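Local coordinates for V-type ATP synthase alpha chain (Nanoarchaeum equitans Kin4-M, PDB 5BN3), which belongs to the alpha/beta family of rotary ATP synthase subunits and holds adenosine-5'-diphosphate in a P-loop nucleotide-binding domain, at residues A240-V245 with S314-A319. Residues are numbered along the deposited sequence; the frame is centred on the assembly and turned at random.
Sequences ADSDIV and SVVVNA
Asp243, in the loop just before strand 244-250, and Ser314, the first residue of strand 314-320, clasp each other. The Asp243 carboxylate, its CG beside its own backbone N (chi1 -64°), receives the Ser314 amide on the anti side of OD2. That bond, Ser314 N to Asp243 OD2, is 2.9 Å long and almost straight. Ser314 OG, wedged between its own N and carbonyl carbon (chi1 65°), accepts from Asp243 N at 3.3 Å and gives OD2 a weak bond. Aspartate is short enough for one oxygen to meet both amide and hydroxyl, while serine's hydroxyl can accept and donate at once. The regular ladder follows with Ile244 N to Ser314 O (3.2 Å) and Val316 N to Ile244 O (3.1 Å). Ser242 OG reaches Ile244 O from above the carbonyl plane at 2.9 Å, giving this oxygen a second donor. Beta-branched residues suit the extended backbone beyond: Ile244 CG2 lies beside Val315 CG1 on one face, and Val245 CG2 beside Val316 CG1 (3.7 Å) on the other. On the face of Val245 and Val316, Asn318 turns its ND2 to Asn233 of helix 229-239, which also packs on Val245 through Ala237. Strand 314-320 lies between 244-250 and 370-379 in the nucleotide-binding domain's sheet, and Ser372 and Thr374 join Val315 at a magnesium ion.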
# COMPACT_ATOMS: atom_id res chain seq x y z
N ALA A 240 3.60 0.66 42.15
CA ALA A 240 4.07 -0.72 41.99
C ALA A 240 4.74 -1.26 43.25
O ALA A 240 5.48 -0.55 43.94
CB ALA A 240 5.02 -0.85 40.81
N ASP A 241 4.46 -2.52 43.55
CA ASP A 241 5.11 -3.22 44.65
C ASP A 241 6.53 -3.53 44.21
O ASP A 241 6.79 -4.53 43.54
CB ASP A 241 4.34 -4.49 44.98
CG ASP A 241 4.74 -5.10 46.30
OD1 ASP A 241 5.46 -4.44 47.08
OD2 ASP A 241 4.32 -6.25 46.57
N SER A 242 7.46 -2.65 44.57
CA SER A 242 8.84 -2.73 44.08
C SER A 242 9.80 -1.99 45.00
O SER A 242 9.42 -1.01 45.64
CB SER A 242 8.92 -2.15 42.66
OG SER A 242 10.21 -2.33 42.10
N ASP A 243 11.04 -2.47 45.07
CA ASP A 243 12.07 -1.80 45.87
C ASP A 243 12.58 -0.56 45.15
O ASP A 243 12.77 0.50 45.76
CB ASP A 243 13.24 -2.75 46.14
CG ASP A 243 12.85 -3.95 46.98
OD1 ASP A 243 12.13 -3.76 47.99
OD2 ASP A 243 13.25 -5.07 46.63
N ILE A 244 12.79 -0.69 43.85
CA ILE A 244 13.35 0.38 43.03
C ILE A 244 12.51 0.58 41.77
O ILE A 244 12.08 -0.38 41.14
CB ILE A 244 14.82 0.07 42.64
CG1 ILE A 244 15.70 -0.00 43.88
CG2 ILE A 244 15.36 1.13 41.69
CD1 ILE A 244 15.81 1.31 44.63
N VAL A 245 12.28 1.84 41.41
CA VAL A 245 11.59 2.18 40.17
C VAL A 245 12.49 3.05 39.30
O VAL A 245 13.01 4.07 39.75
CB VAL A 245 10.27 2.94 40.44
CG1 VAL A 245 9.65 3.42 39.14
CG2 VAL A 245 9.30 2.05 41.19
N SER A 314 14.04 -6.09 44.07
CA SER A 314 13.11 -6.14 42.95
C SER A 314 13.05 -4.76 42.31
O SER A 314 12.91 -3.75 43.00
CB SER A 314 11.72 -6.58 43.40
OG SER A 314 11.13 -5.63 44.26
N VAL A 315 13.19 -4.72 40.99
CA VAL A 315 13.27 -3.47 40.25
C VAL A 315 12.26 -3.48 39.10
O VAL A 315 12.00 -4.53 38.51
CB VAL A 315 14.69 -3.27 39.66
CG1 VAL A 315 14.83 -1.90 39.01
CG2 VAL A 315 15.74 -3.44 40.73
N VAL A 316 11.68 -2.32 38.81
CA VAL A 316 10.88 -2.17 37.60
C VAL A 316 11.43 -1.03 36.74
O VAL A 316 11.75 0.05 37.25
CB VAL A 316 9.38 -1.96 37.90
CG1 VAL A 316 9.17 -0.80 38.85
CG2 VAL A 316 8.60 -1.73 36.61
N VAL A 317 11.58 -1.29 35.45
CA VAL A 317 11.96 -0.25 34.50
C VAL A 317 10.79 0.07 33.59
O VAL A 317 10.23 -0.83 32.96
CB VAL A 317 13.16 -0.69 33.63
CG1 VAL A 317 13.34 0.26 32.46
CG2 VAL A 317 14.43 -0.73 34.45
N ASN A 318 10.40 1.34 33.56
CA ASN A 318 9.39 1.81 32.61
C ASN A 318 10.08 2.59 31.50
O ASN A 318 10.79 3.55 31.76
CB ASN A 318 8.35 2.71 33.31
CG ASN A 318 7.66 2.02 34.47
OD1 ASN A 318 8.10 2.13 35.62
ND2 ASN A 318 6.57 1.32 34.19
N ALA A 319 9.86 2.17 30.25
CA ALA A 319 10.47 2.85 29.11
C ALA A 319 9.42 3.49 28.21
O ALA A 319 8.63 2.79 27.57
CB ALA A 319 11.34 1.88 28.32